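Local coordinates for protein acetyl-CoA C-acetyltransferase (PDB 7N7Z) that probably condenses two acetyl-CoA molecules into acetoacetyl-CoA, and can probably run the same reaction backwards as a thiolase, at residues T16-Y21 and G252-A257; E177-L182 and A322-V327; R366-M371 and G383-C388. One frame throughout, in Å; residues are numbered along the deposited sequence.

Contact 1: T16-Y21 and G252-A257; sequences TPIGRY and GINDCA
Tyr21 lies alongside Ile253, the two side chains pointing the same way. Ile253 CG2 meets the ring obliquely, 3.3 Å from Tyr21 CD1. With CG anti to the backbone N (chi1 -180°), the ring lies just past the end of the strand, and its OH bonds Arg137 O of a second subunit and Arg133 of a third. Further along, the Ile18 side chain divides its contacts. Its CG2 packs on Asn254 CB at 3.5 Å, while its CG1 touches the sulfur of Cys256. These residues belong to strands 8-20 and 254-264, antiparallel neighbours in a mixed sheet of the thiolase fold. Gly19 and Asp255 form a hydrogen-bonded pair there: Gly19 N donates to Asp255 O at 2.9 Å. Gly19 O takes two donors, Asp255 N and Asn254 ND2 (3.2 Å), from opposite faces of its carbonyl plane. The Asn254 amide meets this oxygen in its own plane, and its OD1 accepts the backbone N of His358, a predicted proton acceptor. The amide is thus fixed at both ends. Asp255 OD2 reaches Arg20 O through a bridging water and also bonds Ser123. At the far end Thr16 N donates to Ala257 O. Thr16 OG1 accepts from Ala257 N at 3.2 Å and gives its own proton to Pro17 O at 3.1 Å. A valine here would probably leave Ala257 N and Pro17 O without these partners. Leu33 of helix 30-45 packs on both Thr16 and Ala257.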
loop_
_atom_site.group_PDB
_atom_site.type_symbol
_atom_site.label_atom_id
_atom_site.label_comp_id
_atom_site.label_asym_id
_atom_site.label_seq_id
_atom_site.Cartn_x
_atom_site.Cartn_y
_atom_site.Cartn_z
ATOM N N THR B 16 -2.932 -29.727 13.129
ATOM C CA THR B 16 -2.715 -28.806 14.230
ATOM C C THR B 16 -4.059 -28.434 14.835
ATOM O O THR B 16 -5.114 -28.738 14.273
ATOM C CB THR B 16 -1.975 -27.564 13.741
ATOM O OG1 THR B 16 -2.865 -26.746 12.970
ATOM C CG2 THR B 16 -0.774 -27.949 12.885
ATOM N N PRO B 17 -4.062 -27.785 15.996
ATOM C CA PRO B 17 -5.311 -27.210 16.501
ATOM C C PRO B 17 -5.841 -26.165 15.532
ATOM O O PRO B 17 -5.101 -25.585 14.735
ATOM C CB PRO B 17 -4.907 -26.583 17.841
ATOM C CG PRO B 17 -3.646 -27.282 18.232
ATOM C CD PRO B 17 -2.946 -27.597 16.940
ATOM N N ILE B 18 -7.147 -25.936 15.597
ATOM C CA ILE B 18 -7.798 -24.915 14.783
ATOM C C ILE B 18 -7.803 -23.623 15.592
ATOM O O ILE B 18 -8.550 -23.489 16.564
ATOM C CB ILE B 18 -9.215 -25.335 14.375
ATOM C CG1 ILE B 18 -9.165 -26.661 13.610
ATOM C CG2 ILE B 18 -9.866 -24.252 13.518
ATOM C CD1 ILE B 18 -10.522 -27.196 13.207
ATOM N N GLY B 19 -6.957 -22.672 15.192
ATOM C CA GLY B 19 -6.817 -21.437 15.926
ATOM C C GLY B 19 -7.811 -20.373 15.496
ATOM O O GLY B 19 -8.353 -20.403 14.393
ATOM N N ARG B 20 -8.040 -19.421 16.397
ATOM C CA ARG B 20 -8.937 -18.313 16.110
ATOM C C ARG B 20 -8.292 -17.340 15.131
ATOM O O ARG B 20 -7.071 -17.171 15.101
ATOM C CB ARG B 20 -9.298 -17.569 17.395
ATOM C CG ARG B 20 -10.544 -18.074 18.097
ATOM C CD ARG B 20 -10.779 -17.302 19.390
ATOM N NE ARG B 20 -11.830 -17.895 20.210
ATOM C CZ ARG B 20 -13.016 -17.347 20.442
ATOM N NH1 ARG B 20 -13.364 -16.187 19.908
ATOM N NH2 ARG B 20 -13.877 -17.979 21.234
ATOM N N TYR B 21 -9.132 -16.695 14.325
ATOM C CA TYR B 21 -8.676 -15.603 13.476
ATOM C C TYR B 21 -7.931 -14.578 14.314
ATOM O O TYR B 21 -8.505 -13.969 15.221
ATOM C CB TYR B 21 -9.870 -14.953 12.775
ATOM C CG TYR B 21 -9.513 -13.808 11.854
ATOM C CD1 TYR B 21 -8.560 -13.961 10.857
ATOM C CD2 TYR B 21 -10.143 -12.575 11.974
ATOM C CE1 TYR B 21 -8.238 -12.920 10.012
ATOM C CE2 TYR B 21 -9.827 -11.527 11.131
ATOM C CZ TYR B 21 -8.877 -11.705 10.152
ATOM O OH TYR B 21 -8.562 -10.661 9.311
ATOM N N GLY B 252 -16.441 -20.066 11.124
ATOM C CA GLY B 252 -15.557 -18.965 11.430
ATOM C C GLY B 252 -14.392 -18.833 10.466
ATOM O O GLY B 252 -14.280 -19.534 9.459
ATOM N N ILE B 253 -13.517 -17.891 10.796
ATOM C CA ILE B 253 -12.256 -17.663 10.100
ATOM C C ILE B 253 -11.161 -18.170 11.028
ATOM O O ILE B 253 -11.091 -17.758 12.193
ATOM C CB ILE B 253 -12.073 -16.176 9.755
ATOM C CG1 ILE B 253 -13.133 -15.727 8.741
ATOM C CG2 ILE B 253 -10.681 -15.906 9.211
ATOM C CD1 ILE B 253 -14.496 -15.423 9.351
ATOM N N ASN B 254 -10.330 -19.090 10.539
ATOM C CA ASN B 254 -9.468 -19.848 11.436
ATOM C C ASN B 254 -8.202 -20.305 10.728
ATOM O O ASN B 254 -8.139 -20.367 9.499
ATOM C CB ASN B 254 -10.208 -21.063 12.004
ATOM C CG ASN B 254 -11.550 -20.701 12.594
ATOM O OD1 ASN B 254 -12.587 -20.862 11.952
ATOM N ND2 ASN B 254 -11.537 -20.184 13.817
ATOM N N ASP B 255 -7.200 -20.644 11.537
ATOM C CA ASP B 255 -5.915 -21.146 11.071
ATOM C C ASP B 255 -5.798 -22.633 11.376
ATOM O O ASP B 255 -6.235 -23.093 12.437
ATOM C CB ASP B 255 -4.759 -20.397 11.743
ATOM C CG ASP B 255 -4.880 -18.891 11.612
ATOM O OD1 ASP B 255 -5.405 -18.420 10.580
ATOM O OD2 ASP B 255 -4.444 -18.178 12.542
ATOM N N CYS B 256 -5.195 -23.383 10.453
ATOM C CA CYS B 256 -4.960 -24.804 10.683
ATOM C C CYS B 256 -4.145 -25.384 9.538
ATOM O O CYS B 256 -4.110 -24.835 8.433
ATOM C CB CYS B 256 -6.270 -25.584 10.820
ATOM S SG CYS B 256 -6.028 -27.329 11.216
ATOM N N ALA B 257 -3.503 -26.517 9.821
ATOM C CA ALA B 257 -2.825 -27.318 8.816
ATOM C C ALA B 257 -3.066 -28.789 9.120
ATOM O O ALA B 257 -2.987 -29.213 10.277
ATOM C CB ALA B 257 -1.318 -27.035 8.776
HETATM O O HOH W 1 -4.977 -18.650 15.382
#

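Contact 2: E177-L182 and A322-V327; sequences EECDAL and AFAAQV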
loop_
_atom_site.group_PDB
_atom_site.type_symbol
_atom_site.label_atom_id
_atom_site.label_comp_id
_atom_site.label_asym_id
_atom_site.label_seq_id
_atom_site.Cartn_x
_atom_site.Cartn_y
_atom_site.Cartn_z
ATOM N N GLU B 177 -34.535 -19.562 13.972
ATOM C CA GLU B 177 -34.656 -20.476 15.103
ATOM C C GLU B 177 -34.043 -21.834 14.783
ATOM O O GLU B 177 -33.313 -22.406 15.602
ATOM C CB GLU B 177 -36.125 -20.627 15.502
ATOM C CG GLU B 177 -36.557 -19.694 16.621
ATOM C CD GLU B 177 -36.769 -18.270 16.144
ATOM O OE1 GLU B 177 -37.330 -18.086 15.043
ATOM O OE2 GLU B 177 -36.370 -17.335 16.870
ATOM N N GLU B 178 -34.334 -22.372 13.596
ATOM C CA GLU B 178 -33.744 -23.651 13.213
ATOM C C GLU B 178 -32.231 -23.537 13.081
ATOM O O GLU B 178 -31.495 -24.451 13.468
ATOM C CB GLU B 178 -34.355 -24.146 11.903
ATOM C CG GLU B 178 -35.754 -24.729 12.044
ATOM C CD GLU B 178 -36.739 -24.153 11.037
ATOM O OE1 GLU B 178 -36.386 -24.073 9.840
ATOM O OE2 GLU B 178 -37.869 -23.796 11.438
ATOM N N CYS B 179 -31.747 -22.419 12.536
ATOM C CA CYS B 179 -30.308 -22.243 12.369
ATOM C C CYS B 179 -29.603 -22.149 13.715
ATOM O O CYS B 179 -28.550 -22.766 13.916
ATOM C CB CYS B 179 -30.028 -20.995 11.534
ATOM S SG CYS B 179 -30.462 -21.157 9.791
ATOM N N ASP B 180 -30.162 -21.376 14.649
ATOM C CA ASP B 180 -29.521 -21.219 15.949
ATOM C C ASP B 180 -29.536 -22.528 16.730
ATOM O O ASP B 180 -28.586 -22.831 17.461
ATOM C CB ASP B 180 -30.212 -20.110 16.743
ATOM C CG ASP B 180 -29.756 -18.721 16.326
ATOM O OD1 ASP B 180 -28.629 -18.590 15.801
ATOM O OD2 ASP B 180 -30.525 -17.758 16.526
ATOM N N ALA B 181 -30.602 -23.319 16.585
ATOM C CA ALA B 181 -30.672 -24.599 17.281
ATOM C C ALA B 181 -29.542 -25.521 16.839
ATOM O O ALA B 181 -28.783 -26.038 17.669
ATOM C CB ALA B 181 -32.032 -25.253 17.033
ATOM N N LEU B 182 -29.412 -25.740 15.529
ATOM C CA LEU B 182 -28.328 -26.574 15.024
ATOM C C LEU B 182 -26.974 -26.007 15.430
ATOM O O LEU B 182 -26.098 -26.736 15.910
ATOM C CB LEU B 182 -28.427 -26.694 13.502
ATOM C CG LEU B 182 -27.458 -27.681 12.845
ATOM C CD1 LEU B 182 -28.118 -28.370 11.661
ATOM C CD2 LEU B 182 -26.178 -26.985 12.407
ATOM N N ALA B 322 -20.642 -25.285 6.944
ATOM C CA ALA B 322 -20.220 -23.922 6.637
ATOM C C ALA B 322 -21.160 -22.901 7.265
ATOM O O ALA B 322 -20.709 -21.907 7.845
ATOM C CB ALA B 322 -20.149 -23.719 5.123
ATOM N N PHE B 323 -22.467 -23.130 7.151
ATOM C CA PHE B 323 -23.471 -22.312 7.811
ATOM C C PHE B 323 -24.624 -23.217 8.215
ATOM O O PHE B 323 -24.915 -24.208 7.540
ATOM C CB PHE B 323 -23.972 -21.178 6.906
ATOM C CG PHE B 323 -22.871 -20.378 6.267
ATOM C CD1 PHE B 323 -22.345 -20.754 5.041
ATOM C CD2 PHE B 323 -22.361 -19.253 6.891
ATOM C CE1 PHE B 323 -21.333 -20.021 4.452
ATOM C CE2 PHE B 323 -21.348 -18.518 6.308
ATOM C CZ PHE B 323 -20.833 -18.902 5.087
ATOM N N ALA B 324 -25.273 -22.874 9.329
ATOM C CA ALA B 324 -26.393 -23.682 9.805
ATOM C C ALA B 324 -27.469 -23.804 8.733
ATOM O O ALA B 324 -27.968 -24.902 8.457
ATOM C CB ALA B 324 -26.971 -23.076 11.084
ATOM N N ALA B 325 -27.839 -22.680 8.113
ATOM C CA ALA B 325 -28.803 -22.723 7.020
ATOM C C ALA B 325 -28.301 -23.600 5.881
ATOM O O ALA B 325 -29.081 -24.324 5.252
ATOM C CB ALA B 325 -29.089 -21.308 6.516
ATOM N N GLN B 326 -26.997 -23.546 5.603
ATOM C CA GLN B 326 -26.433 -24.368 4.538
ATOM C C GLN B 326 -26.634 -25.850 4.822
ATOM O O GLN B 326 -27.011 -26.618 3.929
ATOM C CB GLN B 326 -24.946 -24.048 4.369
ATOM C CG GLN B 326 -24.237 -24.893 3.322
ATOM C CD GLN B 326 -23.328 -25.955 3.923
ATOM O OE1 GLN B 326 -23.054 -25.956 5.124
ATOM N NE2 GLN B 326 -22.853 -26.863 3.080
ATOM N N VAL B 327 -26.394 -26.270 6.066
ATOM C CA VAL B 327 -26.578 -27.673 6.429
ATOM C C VAL B 327 -28.044 -28.062 6.304
ATOM O O VAL B 327 -28.390 -29.056 5.654
ATOM C CB VAL B 327 -26.053 -27.932 7.852
ATOM C CG1 VAL B 327 -26.230 -29.400 8.227
ATOM C CG2 VAL B 327 -24.601 -27.514 7.968
#
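Cys179 and Ala324 carry the centre of this apolar contact, with their CB atoms 3.7 Å apart. The two backbones come close at this point, since only a methyl group stands on the Ala324 side. The thiol of Cys179 turns to the next residue. With SG anti to its own carbonyl carbon (chi1 -71°), it settles against Ala325, 3.6 Å from Ala325 CB. Leu182, one turn further along helix 176-196, extends both branches. Its CD2 reaches the Ala324 methyl at 4.2 Å, and its CD1 meets Val327 CG1 at 4.1 Å, the two side chains crossing at a slant. Ile354 of helix 353-356 packs on both Leu182 and Ala324 and so adds to the same patch.

Contacts between side chain and backbone come next. The Ala324 methyl lies 3.3 Å from Cys179 O. Cys179 SG lies 3.5 Å from Ala325 N, in the first turn of helix 324-336.

Hydrogen bonds do not cross between the two segments. Those present shape the start of the second helix. Phe323 is its N-cap residue, and Phe323 O accepts from Val327 N. The Gln326 side chain folds back, and its OE1 accepts Ala322 N at 3.1 Å, the donor standing above the plane of the amide carbonyl. Its NE2 bonds Gly293 O. The amide is thereby tied at both ends beside Cys388, a predicted active-site residue.

Ala322 and Phe323 close the Asn-Glu-Ala-Phe sequence characteristic of thiolases. The contact therefore joins a helix of the N-terminal family region to the helix that follows this active-site motif in the C-terminal one.

Contact 3: R366-M371 and G383-C388; sequences RIIVSM and GGASLC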
loop_
_atom_site.group_PDB
_atom_site.type_symbol
_atom_site.label_atom_id
_atom_site.label_comp_id
_atom_site.label_asym_id
_atom_site.label_seq_id
_atom_site.Cartn_x
_atom_site.Cartn_y
_atom_site.Cartn_z
ATOM N N ARG B 366 -8.922 -31.812 6.773
ATOM C CA ARG B 366 -9.173 -31.868 8.208
ATOM C C ARG B 366 -10.285 -32.857 8.529
ATOM O O ARG B 366 -10.138 -33.715 9.408
ATOM C CB ARG B 366 -9.531 -30.474 8.730
ATOM C CG ARG B 366 -9.185 -30.242 10.195
ATOM C CD ARG B 366 -10.265 -30.777 11.127
ATOM N NE ARG B 366 -11.522 -30.050 10.981
ATOM C CZ ARG B 366 -12.715 -30.531 11.307
ATOM N NH1 ARG B 366 -12.858 -31.747 11.809
ATOM N NH2 ARG B 366 -13.791 -29.772 11.124
ATOM N N ILE B 367 -11.412 -32.755 7.820
ATOM C CA ILE B 367 -12.554 -33.604 8.127
ATOM C C ILE B 367 -12.290 -35.057 7.759
ATOM O O ILE B 367 -12.919 -35.956 8.327
ATOM C CB ILE B 367 -13.819 -33.071 7.425
ATOM C CG1 ILE B 367 -13.655 -33.080 5.904
ATOM C CG2 ILE B 367 -14.135 -31.659 7.909
ATOM C CD1 ILE B 367 -14.955 -32.820 5.165
ATOM N N ILE B 368 -11.376 -35.317 6.823
ATOM C CA ILE B 368 -10.959 -36.694 6.578
ATOM C C ILE B 368 -10.158 -37.215 7.764
ATOM O O ILE B 368 -10.363 -38.344 8.224
ATOM C CB ILE B 368 -10.150 -36.791 5.272
ATOM C CG1 ILE B 368 -11.032 -36.513 4.057
ATOM C CG2 ILE B 368 -9.525 -38.165 5.136
ATOM C CD1 ILE B 368 -10.238 -36.127 2.830
ATOM N N VAL B 369 -9.234 -36.399 8.279
ATOM C CA VAL B 369 -8.460 -36.790 9.454
ATOM C C VAL B 369 -9.390 -37.057 10.631
ATOM O O VAL B 369 -9.292 -38.091 11.303
ATOM C CB VAL B 369 -7.423 -35.704 9.795
ATOM C CG1 VAL B 369 -6.822 -35.952 11.172
ATOM C CG2 VAL B 369 -6.335 -35.651 8.734
ATOM N N SER B 370 -10.304 -36.123 10.902
ATOM C CA SER B 370 -11.220 -36.291 12.025
ATOM C C SER B 370 -12.148 -37.476 11.805
ATOM O O SER B 370 -12.459 -38.211 12.750
ATOM C CB SER B 370 -12.023 -35.010 12.238
ATOM O OG SER B 370 -11.184 -33.956 12.674
ATOM N N MET B 371 -12.598 -37.682 10.565
ATOM C CA MET B 371 -13.441 -38.833 10.265
ATOM C C MET B 371 -12.769 -40.126 10.708
ATOM O O MET B 371 -13.357 -40.925 11.445
ATOM C CB MET B 371 -13.754 -38.876 8.767
ATOM C CG MET B 371 -14.621 -40.057 8.337
ATOM S SD MET B 371 -14.463 -40.425 6.579
ATOM C CE MET B 371 -12.853 -41.201 6.561
ATOM N N GLY B 383 -16.279 -44.936 6.659
ATOM C CA GLY B 383 -16.449 -43.518 6.885
ATOM C C GLY B 383 -16.548 -42.756 5.579
ATOM O O GLY B 383 -16.142 -43.228 4.517
ATOM N N GLY B 384 -17.101 -41.555 5.680
ATOM C CA GLY B 384 -17.233 -40.679 4.529
ATOM C C GLY B 384 -17.110 -39.235 4.953
ATOM O O GLY B 384 -17.436 -38.872 6.088
ATOM N N ALA B 385 -16.629 -38.401 4.033
ATOM C CA ALA B 385 -16.442 -36.982 4.297
ATOM C C ALA B 385 -16.792 -36.190 3.049
ATOM O O ALA B 385 -16.376 -36.552 1.944
ATOM C CB ALA B 385 -15.002 -36.683 4.729
ATOM N N SER B 386 -17.555 -35.115 3.231
ATOM C CA SER B 386 -17.962 -34.257 2.127
ATOM C C SER B 386 -18.064 -32.827 2.636
ATOM O O SER B 386 -18.121 -32.581 3.843
ATOM C CB SER B 386 -19.296 -34.709 1.525
ATOM O OG SER B 386 -19.656 -33.899 0.419
ATOM N N LEU B 387 -18.085 -31.883 1.698
ATOM C CA LEU B 387 -18.172 -30.476 2.061
ATOM C C LEU B 387 -18.487 -29.652 0.822
ATOM O O LEU B 387 -18.054 -29.983 -0.286
ATOM C CB LEU B 387 -16.870 -29.984 2.712
ATOM C CG LEU B 387 -15.663 -29.719 1.807
ATOM C CD1 LEU B 387 -14.631 -28.890 2.557
ATOM C CD2 LEU B 387 -15.048 -31.013 1.304
ATOM N N CYS B 388 -19.249 -28.580 1.028
ATOM C CA CYS B 388 -19.535 -27.633 -0.037
ATOM C C CYS B 388 -18.289 -26.811 -0.356
ATOM O O CYS B 388 -17.309 -26.798 0.394
ATOM C CB CYS B 388 -20.690 -26.715 0.359
ATOM S SG CYS B 388 -20.282 -25.533 1.663
#
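Ile367 and Met371, one turn apart on helix 360-378, both point at strand 382-387. Helix and strand form the second half of a beta-alpha-beta crossover, which starts from the neighbouring parallel strand 316-319. The helix runs nearly antiparallel to the strand, at 158°, and the short axes come within 8.1 Å. In the layered thiolase fold this is probably one of the buried central helices.

Ile367 holds CG1 between its backbone N and carbonyl carbon (chi1 62°). This directs CD1 across the strand, between Ala385 CB at 3.9 Å and Leu387 CB. The same methyl lies 3.4 Å from Ser386 O. Ile368 comes in from the flank, and its CG1 touches the Ala385 methyl at 4.0 Å. Ala385 CB thus meets two isoleucines, and Met96 of helix 94-107 packs on it as well. Met96 also touches Leu387, which lies against the predicted nucleophile Cys92.

Met371 reaches out in an extended chain that bends only at its end (chi3 75°). The sulfur lies against the Gly383-Gly384 peptide, with SD 3.0 Å from Gly384 N, a tight approach. Glycine at position 383 has no CB to block it. Trp399 of strand 394-400 also packs on Met371.

Behind this face one side of the Arg366 guanidinium lies over Ile367 CG2, which sits toward the rim. Glu202 hydrogen-bonds Ser370 OG, which probably steadies that hydroxyl. Arg366 NH1 donates to Ser370 OG at 2.9 Å, with the oxygen almost exactly in the guanidinium plane.

Contacts 1 and 3 both reach the large mixed sheet, with centres 16 Å apart. Ile18 CD1 packs on Arg366 NE at 3.8 Å, which joins them directly. Contact 2 lies in the helices further out, with its centre 21 Å from contact 1 and 19 Å from contact 3. It still touches contact 3, where Gln326 and Ala322 pack on Cys388. Along the chain contacts 1 and 2 interleave, and contact 3 comes after both. Contact 1 stays within the N-terminal thiolase region and contact 3 within the C-terminal one, while contact 2 bridges the two. All three lie near predicted active-site residues: Asn254 of contact 1 bonds His358, and Leu387 of contact 3 packs on Cys92.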